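Local coordinates for cyclopropane mycolic acid synthase MmaA2 (Mycobacterium tuberculosis, PDB 1TPY), which makes cis cyclopropane rings in mycolic acids by transferring a methylene group from S-adenosyl-L-methionine to a double bond of the lipid chain, at residues T78-I83 with A100-K105; P206-V211 with N281-A286; A189-F194 with A270-V275. One frame throughout, in Å; residues are numbered along the deposited sequence.

Contact 1: T78-I83 with A100-K105; sequences TMRRAI and AAHVQK
Met79 and Val103 make the apolar half of a light helix-to-helix contact, and Arg80 and His102 make the polar half. It joins helix 77-86 to helix 97-108, two neighbouring helices of the cofactor-binding half of the enzyme. The backbones stay well apart, with Arg80 CA and Val103 CA at 9.0 Å, so side chains alone bridge the gap. The Met79 chain bends at the thioether (chi3 -67°), which turns the terminal methyl toward the second helix, where Met79 CE lies 3.7 Å from Val103 CG1. The two side chains cross at about a right angle, and a single pair of methyl groups does the touching. On Val103 it is the branch anti to the backbone N (chi1 171°) that receives the methionine. Outside the two segments, Met79 also rests on Cys73 and Asp70, and Val103 on Val118 of strand 116-120. Moving to the polar half, Arg80 NH1 comes within 4.3 Å of His102 CE1, the guanidinium and imidazole meeting obliquely. This is proximity and not a bond: Arg80 NH1 and His102 ND1 are 4.6 Å apart. The arginine is held instead by a hydrogen bond from NH1 to Trp75 O, with a weak one to Ser106 OG. The His102 ring meets Trp75 edge-to-face, so both polar side chains gather round the same tryptophan. Helix 77-86 follows strand 67-71 and the turn carrying Gly72, Cys73 and Gly74, which bind S-adenosylmethionine, while Thr94 to Gln99, also cofactor-binding, span the end of strand 89-94 and the start of helix 97-108. Two adjacent helices, each following a parallel strand, with cofactor-binding residues at the junction, are typical of the Rossmann-like fold of class I methyltransferases.

Contact 2: P206-V211 with N281-A286; sequences PTIEMV and NQFTLA
Phe283 and Val211 carry this contact, with Ile208 beside them: the first turn of helix 208-218 lies against strand 278-286. Val211 is directed toward the strand from the helix side, its side chain and that of Phe283 coming from opposite directions. Its CG1 sits almost exactly over the middle of the Phe283 ring, 3.6 Å from the centroid and only 6° off the ring normal, which is a clean CH-pi contact. Because the methyl is centred, no ring carbon is favoured much: Val211 CG1 is 3.7 Å from Phe283 CD2 and 4.0 Å from the more distant Phe283 CD1. The branch involved is the one anti to the valine's own backbone N (chi1 175°). The rest of Val211 follows it down onto the outer end of the ring, with Val211 CB 3.9 Å from Phe283 CZ. Ile208, one helical turn earlier, does something different. Its CG2 approaches the ring edge, near the ring plane, a looser touch at 4.4 Å from Phe283 CE2. The other branch, extended to CD1 (chi2 171°), reaches across to the side-chain amide of Asn281, crossing it at about a right angle. One phenylalanine thus takes a valine over its face and an isoleucine at its edge. No hydrogen bond links the two segments. Strand 278-286 runs antiparallel to both its sheet neighbours, 163-171 and 221-227. Phe283 also touches Leu222 and Arg225 of the latter, and Ile208 rests on Thr170 of the former as well as on Arg225. To one side stands helix 147-157, where Met210 meets His147 and Leu285 meets Phe151, so helix 208-218 packs on the sheet alongside it before the chain turns into strand 221-227.

Contact 3: A189-F194 with A270-V275; sequences ARFLKF and AKLFRV
Leu272 meets Phe191 and Leu192 in a purely apolar contact between helix 256-275 and helix 186-199. One methyl does all the work. Leu272 CD1 approaches the Phe191 ring at its edge, near the ring plane, 3.8 Å from Phe191 CE2 and 3.9 Å from Phe191 CD2. The phenylalanine reaches this position because its ring swings out anti to the backbone N (chi1 -174°). The same leucine methyl, Leu272 CD1, also meets Leu192 CD1, more loosely at 4.2 Å. A further aromatic neighbour lies outside the two segments: the Phe191 ring meets that of Trp187, planes about 15° apart, and Leu272 touches Trp187 too. Charged groups stay off the apolar patch. Lys271 makes a cation-pi contact with that tryptophan, while Arg274 forms a salt bridge with Asp237 of helix 229-245. The setting is the pocket of the bound amphiphile. Phe273 touches this cetyl-trimethyl-ammonium, the side chain of Leu272 comes within about 4 Å of it, and Phe191 packs on Cys269, probably an active-site residue, as in related enzymes. These helices, added to the Rossmann-like core, line the side where the amphiphile binds and probably help to form the pocket for the mycolic acid chain.

No helix or strand is used twice: the three contacts join six different elements. Contact 1 is partly buried and lies across the chain's centre from the other two, its centre 25 Å from that of contact 2 and 31 Å from that of contact 3. It alone sets two ionisable side chains, Arg80 and His102, near each other beside its apolar touch. None of the three has a hydrogen bond across; contacts 2 and 3 are buried, one packing helix on sheet over an aromatic face, the other helix on helix at a ring edge. Their segments alternate along the sequence, so the chain passes from the helices of contact 3, by the amphiphile, to the elements of contact 2 twice.

Contact 1: T78-I83 with A100-K105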
loop_
_atom_site.group_PDB
_atom_site.type_symbol
_atom_site.label_atom_id
_atom_site.label_comp_id
_atom_site.label_asym_id
_atom_site.label_seq_id
_atom_site.Cartn_x
_atom_site.Cartn_y
_atom_site.Cartn_z
ATOM N N THR A 78 1.834 5.657 -8.691
ATOM C CA THR A 78 1.041 4.662 -9.395
ATOM C C THR A 78 0.095 5.310 -10.403
ATOM O O THR A 78 0.043 4.897 -11.560
ATOM C CB THR A 78 0.242 3.787 -8.410
ATOM O OG1 THR A 78 1.154 3.085 -7.557
ATOM C CG2 THR A 78 -0.615 2.761 -9.172
ATOM N N MET A 79 -0.650 6.327 -9.976
ATOM C CA MET A 79 -1.568 6.999 -10.889
ATOM C C MET A 79 -0.831 7.664 -12.038
ATOM O O MET A 79 -1.215 7.511 -13.191
ATOM C CB MET A 79 -2.416 8.041 -10.154
ATOM C CG MET A 79 -3.446 7.435 -9.221
ATOM S SD MET A 79 -4.513 8.665 -8.491
ATOM C CE MET A 79 -3.317 9.559 -7.438
ATOM N N ARG A 80 0.226 8.406 -11.727
ATOM C CA ARG A 80 0.990 9.070 -12.770
ATOM C C ARG A 80 1.513 8.053 -13.778
ATOM O O ARG A 80 1.533 8.319 -14.981
ATOM C CB ARG A 80 2.152 9.860 -12.166
ATOM C CG ARG A 80 1.711 11.057 -11.322
ATOM C CD ARG A 80 2.879 12.012 -11.076
ATOM N NE ARG A 80 3.976 11.386 -10.337
ATOM C CZ ARG A 80 4.014 11.237 -9.016
ATOM N NH1 ARG A 80 3.015 11.677 -8.258
ATOM N NH2 ARG A 80 5.053 10.635 -8.452
ATOM N N ARG A 81 1.931 6.887 -13.291
ATOM C CA ARG A 81 2.443 5.834 -14.172
ATOM C C ARG A 81 1.311 5.232 -15.002
ATOM O O ARG A 81 1.503 4.854 -16.159
ATOM C CB ARG A 81 3.104 4.725 -13.348
ATOM C CG ARG A 81 3.592 3.524 -14.163
ATOM C CD ARG A 81 4.781 3.871 -15.064
ATOM N NE ARG A 81 5.363 2.672 -15.668
ATOM C CZ ARG A 81 6.351 2.676 -16.558
ATOM N NH1 ARG A 81 6.885 3.823 -16.961
ATOM N NH2 ARG A 81 6.809 1.526 -17.046
ATOM N N ALA A 82 0.128 5.146 -14.409
ATOM C CA ALA A 82 -1.024 4.585 -15.107
ATOM C C ALA A 82 -1.408 5.472 -16.297
ATOM O O ALA A 82 -1.823 4.980 -17.348
ATOM C CB ALA A 82 -2.197 4.445 -14.144
ATOM N N ILE A 83 -1.267 6.781 -16.120
ATOM C CA ILE A 83 -1.588 7.737 -17.169
ATOM C C ILE A 83 -0.667 7.575 -18.367
ATOM O O ILE A 83 -1.120 7.479 -19.508
ATOM C CB ILE A 83 -1.435 9.181 -16.671
ATOM C CG1 ILE A 83 -2.455 9.460 -15.568
ATOM C CG2 ILE A 83 -1.593 10.158 -17.845
ATOM C CD1 ILE A 83 -2.353 10.847 -14.991
ATOM N N ALA A 100 -2.045 14.363 -0.320
ATOM C CA ALA A 100 -3.025 15.022 -1.175
ATOM C C ALA A 100 -2.383 16.236 -1.839
ATOM O O ALA A 100 -2.450 16.395 -3.056
ATOM C CB ALA A 100 -4.241 15.450 -0.351
ATOM N N ALA A 101 -1.756 17.089 -1.035
ATOM C CA ALA A 101 -1.097 18.285 -1.551
ATOM C C ALA A 101 -0.035 17.922 -2.588
ATOM O O ALA A 101 0.044 18.531 -3.653
ATOM C CB ALA A 101 -0.462 19.065 -0.400
ATOM N N HIS A 102 0.781 16.923 -2.265
ATOM C CA HIS A 102 1.843 16.471 -3.156
ATOM C C HIS A 102 1.301 15.898 -4.470
ATOM O O HIS A 102 1.762 16.265 -5.548
ATOM C CB HIS A 102 2.700 15.430 -2.434
ATOM C CG HIS A 102 3.790 14.845 -3.278
ATOM N ND1 HIS A 102 3.564 13.834 -4.186
ATOM C CD2 HIS A 102 5.113 15.128 -3.349
ATOM C CE1 HIS A 102 4.702 13.517 -4.779
ATOM N NE2 HIS A 102 5.658 14.287 -4.289
ATOM N N VAL A 103 0.328 14.997 -4.385
ATOM C CA VAL A 103 -0.251 14.409 -5.589
ATOM C C VAL A 103 -0.851 15.504 -6.466
ATOM O O VAL A 103 -0.672 15.504 -7.679
ATOM C CB VAL A 103 -1.347 13.364 -5.239
ATOM C CG1 VAL A 103 -2.075 12.939 -6.488
ATOM C CG2 VAL A 103 -0.710 12.125 -4.570
ATOM N N GLN A 104 -1.561 16.444 -5.849
ATOM C CA GLN A 104 -2.183 17.540 -6.585
ATOM C C GLN A 104 -1.107 18.306 -7.354
ATOM O O GLN A 104 -1.187 18.474 -8.570
ATOM C CB GLN A 104 -2.905 18.482 -5.613
ATOM C CG GLN A 104 -3.577 19.681 -6.269
ATOM C CD GLN A 104 -4.654 19.276 -7.253
ATOM O OE1 GLN A 104 -4.565 19.572 -8.444
ATOM N NE2 GLN A 104 -5.679 18.593 -6.759
ATOM N N LYS A 105 -0.098 18.756 -6.622
ATOM C CA LYS A 105 1.012 19.498 -7.195
ATOM C C LYS A 105 1.635 18.733 -8.372
ATOM O O LYS A 105 1.806 19.291 -9.461
ATOM C CB LYS A 105 2.042 19.759 -6.089
ATOM C CG LYS A 105 3.343 20.399 -6.514
ATOM C CD LYS A 105 4.248 20.582 -5.293
ATOM C CE LYS A 105 5.714 20.792 -5.677
ATOM N NZ LYS A 105 5.910 21.971 -6.562
#

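Contact 2: P206-V211 with N281-A286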
loop_
_atom_site.group_PDB
_atom_site.type_symbol
_atom_site.label_atom_id
_atom_site.label_comp_id
_atom_site.label_asym_id
_atom_site.label_seq_id
_atom_site.Cartn_x
_atom_site.Cartn_y
_atom_site.Cartn_z
ATOM N N PRO A 206 -4.792 -8.213 6.956
ATOM C CA PRO A 206 -5.716 -9.341 6.917
ATOM C C PRO A 206 -4.904 -10.625 6.780
ATOM O O PRO A 206 -3.685 -10.591 6.598
ATOM C CB PRO A 206 -6.519 -9.067 5.658
ATOM C CG PRO A 206 -5.462 -8.531 4.742
ATOM C CD PRO A 206 -4.725 -7.546 5.642
ATOM N N THR A 207 -5.590 -11.756 6.884
ATOM C CA THR A 207 -4.961 -13.043 6.691
ATOM C C THR A 207 -5.381 -13.349 5.259
ATOM O O THR A 207 -6.280 -12.691 4.741
ATOM C CB THR A 207 -5.528 -14.106 7.657
ATOM O OG1 THR A 207 -4.804 -15.326 7.496
ATOM C CG2 THR A 207 -6.973 -14.380 7.370
ATOM N N ILE A 208 -4.749 -14.319 4.610
ATOM C CA ILE A 208 -5.121 -14.632 3.234
ATOM C C ILE A 208 -6.574 -15.086 3.112
ATOM O O ILE A 208 -7.300 -14.612 2.240
ATOM C CB ILE A 208 -4.190 -15.720 2.618
ATOM C CG1 ILE A 208 -2.818 -15.110 2.297
ATOM C CG2 ILE A 208 -4.821 -16.301 1.351
ATOM C CD1 ILE A 208 -1.760 -16.136 1.890
ATOM N N GLU A 209 -7.001 -15.993 3.982
ATOM C CA GLU A 209 -8.373 -16.481 3.929
ATOM C C GLU A 209 -9.389 -15.359 4.142
ATOM O O GLU A 209 -10.481 -15.402 3.586
ATOM C CB GLU A 209 -8.594 -17.600 4.958
ATOM C CG GLU A 209 -8.191 -17.233 6.377
ATOM C CD GLU A 209 -8.328 -18.394 7.333
ATOM O OE1 GLU A 209 -8.204 -19.549 6.879
ATOM O OE2 GLU A 209 -8.547 -18.158 8.536
ATOM N N MET A 210 -9.029 -14.354 4.934
ATOM C CA MET A 210 -9.940 -13.235 5.180
ATOM C C MET A 210 -10.244 -12.487 3.886
ATOM O O MET A 210 -11.396 -12.155 3.614
ATOM C CB MET A 210 -9.348 -12.262 6.200
ATOM C CG MET A 210 -9.484 -12.699 7.652
ATOM S SD MET A 210 -8.611 -11.560 8.771
ATOM C CE MET A 210 -9.370 -10.038 8.276
ATOM N N VAL A 211 -9.202 -12.216 3.099
ATOM C CA VAL A 211 -9.361 -11.523 1.821
ATOM C C VAL A 211 -10.200 -12.371 0.864
ATOM O O VAL A 211 -11.148 -11.877 0.251
ATOM C CB VAL A 211 -7.992 -11.241 1.154
ATOM C CG1 VAL A 211 -8.199 -10.637 -0.231
ATOM C CG2 VAL A 211 -7.174 -10.294 2.019
ATOM N N ASN A 281 0.758 -10.001 -0.648
ATOM C CA ASN A 281 0.133 -10.574 -1.831
ATOM C C ASN A 281 -0.649 -9.629 -2.723
ATOM O O ASN A 281 -1.187 -8.618 -2.268
ATOM C CB ASN A 281 -0.822 -11.701 -1.416
ATOM C CG ASN A 281 -0.099 -12.913 -0.862
ATOM O OD1 ASN A 281 0.086 -13.050 0.349
ATOM N ND2 ASN A 281 0.321 -13.795 -1.750
ATOM N N GLN A 282 -0.704 -9.976 -4.002
ATOM C CA GLN A 282 -1.478 -9.218 -4.970
ATOM C C GLN A 282 -2.667 -10.100 -5.355
ATOM O O GLN A 282 -2.502 -11.190 -5.919
ATOM C CB GLN A 282 -0.649 -8.864 -6.213
ATOM C CG GLN A 282 0.344 -7.736 -5.971
ATOM C CD GLN A 282 0.847 -7.088 -7.245
ATOM O OE1 GLN A 282 1.487 -6.034 -7.206
ATOM N NE2 GLN A 282 0.564 -7.708 -8.378
ATOM N N PHE A 283 -3.865 -9.634 -5.018
ATOM C CA PHE A 283 -5.081 -10.375 -5.325
ATOM C C PHE A 283 -5.802 -9.769 -6.518
ATOM O O PHE A 283 -6.248 -8.617 -6.470
ATOM C CB PHE A 283 -6.039 -10.370 -4.144
ATOM C CG PHE A 283 -5.499 -11.018 -2.902
ATOM C CD1 PHE A 283 -4.690 -10.309 -2.028
ATOM C CD2 PHE A 283 -5.849 -12.326 -2.582
ATOM C CE1 PHE A 283 -4.237 -10.887 -0.844
ATOM C CE2 PHE A 283 -5.400 -12.916 -1.400
ATOM C CZ PHE A 283 -4.592 -12.193 -0.530
ATOM N N THR A 284 -5.917 -10.541 -7.590
ATOM C CA THR A 284 -6.613 -10.068 -8.771
ATOM C C THR A 284 -8.056 -10.517 -8.606
ATOM O O THR A 284 -8.362 -11.696 -8.758
ATOM C CB THR A 284 -6.014 -10.671 -10.054
ATOM O OG1 THR A 284 -4.638 -10.286 -10.158
ATOM C CG2 THR A 284 -6.761 -10.163 -11.282
ATOM N N LEU A 285 -8.925 -9.564 -8.269
ATOM C CA LEU A 285 -10.343 -9.825 -8.034
ATOM C C LEU A 285 -11.231 -9.304 -9.159
ATOM O O LEU A 285 -11.280 -8.098 -9.427
ATOM C CB LEU A 285 -10.757 -9.186 -6.709
ATOM C CG LEU A 285 -9.947 -9.685 -5.512
ATOM C CD1 LEU A 285 -10.124 -8.755 -4.328
ATOM C CD2 LEU A 285 -10.385 -11.098 -5.167
ATOM N N ALA A 286 -11.954 -10.221 -9.796
ATOM C CA ALA A 286 -12.834 -9.876 -10.906
ATOM C C ALA A 286 -14.305 -10.041 -10.538
ATOM O O ALA A 286 -14.683 -10.998 -9.861
ATOM C CB ALA A 286 -12.492 -10.748 -12.116
#

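Contact 3: A189-F194 with A270-V275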
loop_
_atom_site.group_PDB
_atom_site.type_symbol
_atom_site.label_atom_id
_atom_site.label_comp_id
_atom_site.label_asym_id
_atom_site.label_seq_id
_atom_site.Cartn_x
_atom_site.Cartn_y
_atom_site.Cartn_z
ATOM N N ALA A 189 5.563 -10.554 19.649
ATOM C CA ALA A 189 4.419 -9.880 20.238
ATOM C C ALA A 189 4.802 -8.447 20.568
ATOM O O ALA A 189 4.061 -7.508 20.283
ATOM C CB ALA A 189 3.972 -10.611 21.498
ATOM N N ARG A 190 5.978 -8.287 21.159
ATOM C CA ARG A 190 6.477 -6.975 21.541
ATOM C C ARG A 190 6.637 -6.063 20.325
ATOM O O ARG A 190 6.243 -4.892 20.356
ATOM C CB ARG A 190 7.817 -7.134 22.249
ATOM C CG ARG A 190 8.276 -5.931 23.039
ATOM C CD ARG A 190 9.582 -6.269 23.731
ATOM N NE ARG A 190 9.483 -7.539 24.445
ATOM C CZ ARG A 190 10.523 -8.205 24.934
ATOM N NH1 ARG A 190 11.751 -7.726 24.785
ATOM N NH2 ARG A 190 10.336 -9.355 25.570
ATOM N N PHE A 191 7.214 -6.595 19.254
ATOM C CA PHE A 191 7.409 -5.798 18.053
ATOM C C PHE A 191 6.064 -5.396 17.453
ATOM O O PHE A 191 5.869 -4.245 17.081
ATOM C CB PHE A 191 8.233 -6.568 17.016
ATOM C CG PHE A 191 8.584 -5.755 15.806
ATOM C CD1 PHE A 191 9.479 -4.694 15.903
ATOM C CD2 PHE A 191 7.987 -6.022 14.576
ATOM C CE1 PHE A 191 9.776 -3.904 14.788
ATOM C CE2 PHE A 191 8.273 -5.244 13.457
ATOM C CZ PHE A 191 9.170 -4.182 13.562
ATOM N N LEU A 192 5.137 -6.347 17.363
ATOM C CA LEU A 192 3.813 -6.066 16.811
ATOM C C LEU A 192 3.104 -4.960 17.604
ATOM O O LEU A 192 2.454 -4.081 17.030
ATOM C CB LEU A 192 2.962 -7.343 16.805
ATOM C CG LEU A 192 2.978 -8.229 15.549
ATOM C CD1 LEU A 192 4.360 -8.269 14.937
ATOM C CD2 LEU A 192 2.517 -9.636 15.910
ATOM N N LYS A 193 3.228 -5.001 18.924
ATOM C CA LYS A 193 2.601 -3.989 19.755
ATOM C C LYS A 193 3.252 -2.638 19.431
ATOM O O LYS A 193 2.576 -1.615 19.333
ATOM C CB LYS A 193 2.791 -4.342 21.231
ATOM C CG LYS A 193 2.033 -3.443 22.195
ATOM C CD LYS A 193 2.326 -3.835 23.640
ATOM C CE LYS A 193 1.600 -2.927 24.625
ATOM N NZ LYS A 193 1.974 -3.248 26.035
ATOM N N PHE A 194 4.571 -2.655 19.262
ATOM C CA PHE A 194 5.334 -1.455 18.929
ATOM C C PHE A 194 4.810 -0.838 17.630
ATOM O O PHE A 194 4.576 0.371 17.548
ATOM C CB PHE A 194 6.819 -1.815 18.782
ATOM C CG PHE A 194 7.613 -0.828 17.973
ATOM C CD1 PHE A 194 7.934 0.423 18.488
ATOM C CD2 PHE A 194 8.029 -1.148 16.680
ATOM C CE1 PHE A 194 8.662 1.345 17.725
ATOM C CE2 PHE A 194 8.757 -0.229 15.908
ATOM C CZ PHE A 194 9.072 1.018 16.434
ATOM N N ALA A 270 11.642 -6.124 8.283
ATOM C CA ALA A 270 12.476 -6.880 7.356
ATOM C C ALA A 270 12.675 -8.293 7.908
ATOM O O ALA A 270 12.734 -9.261 7.152
ATOM C CB ALA A 270 13.830 -6.188 7.169
ATOM N N LYS A 271 12.779 -8.410 9.231
ATOM C CA LYS A 271 12.955 -9.721 9.852
ATOM C C LYS A 271 11.656 -10.522 9.721
ATOM O O LYS A 271 11.675 -11.721 9.421
ATOM C CB LYS A 271 13.342 -9.579 11.332
ATOM C CG LYS A 271 13.448 -10.916 12.060
ATOM C CD LYS A 271 13.859 -10.753 13.515
ATOM C CE LYS A 271 13.791 -12.085 14.248
ATOM N NZ LYS A 271 14.430 -12.031 15.599
ATOM N N LEU A 272 10.527 -9.859 9.941
ATOM C CA LEU A 272 9.240 -10.533 9.824
ATOM C C LEU A 272 9.091 -11.244 8.477
ATOM O O LEU A 272 8.728 -12.421 8.433
ATOM C CB LEU A 272 8.091 -9.540 10.024
ATOM C CG LEU A 272 7.996 -8.942 11.434
ATOM C CD1 LEU A 272 6.748 -8.086 11.532
ATOM C CD2 LEU A 272 7.963 -10.066 12.482
ATOM N N PHE A 273 9.379 -10.543 7.384
ATOM C CA PHE A 273 9.258 -11.150 6.057
ATOM C C PHE A 273 10.368 -12.165 5.803
ATOM O O PHE A 273 10.146 -13.198 5.172
ATOM C CB PHE A 273 9.291 -10.082 4.951
ATOM C CG PHE A 273 8.082 -9.195 4.926
ATOM C CD1 PHE A 273 8.066 -7.996 5.630
ATOM C CD2 PHE A 273 6.939 -9.581 4.233
ATOM C CE1 PHE A 273 6.928 -7.197 5.649
ATOM C CE2 PHE A 273 5.799 -8.791 4.245
ATOM C CZ PHE A 273 5.794 -7.595 4.957
ATOM N N ARG A 274 11.565 -11.861 6.288
ATOM C CA ARG A 274 12.704 -12.748 6.100
ATOM C C ARG A 274 12.430 -14.091 6.767
ATOM O O ARG A 274 12.649 -15.146 6.173
ATOM C CB ARG A 274 13.966 -12.114 6.691
ATOM C CG ARG A 274 15.244 -12.840 6.330
ATOM C CD ARG A 274 16.448 -12.194 6.985
ATOM N NE ARG A 274 16.595 -10.802 6.587
ATOM C CZ ARG A 274 16.607 -9.778 7.436
ATOM N NH1 ARG A 274 16.749 -8.543 6.972
ATOM N NH2 ARG A 274 16.474 -9.985 8.744
ATOM N N VAL A 275 11.954 -14.043 8.009
ATOM C CA VAL A 275 11.631 -15.255 8.753
ATOM C C VAL A 275 10.405 -15.911 8.126
ATOM O O VAL A 275 10.341 -17.130 7.993
ATOM C CB VAL A 275 11.315 -14.939 10.231
ATOM C CG1 VAL A 275 10.891 -16.212 10.963
ATOM C CG2 VAL A 275 12.542 -14.317 10.902
#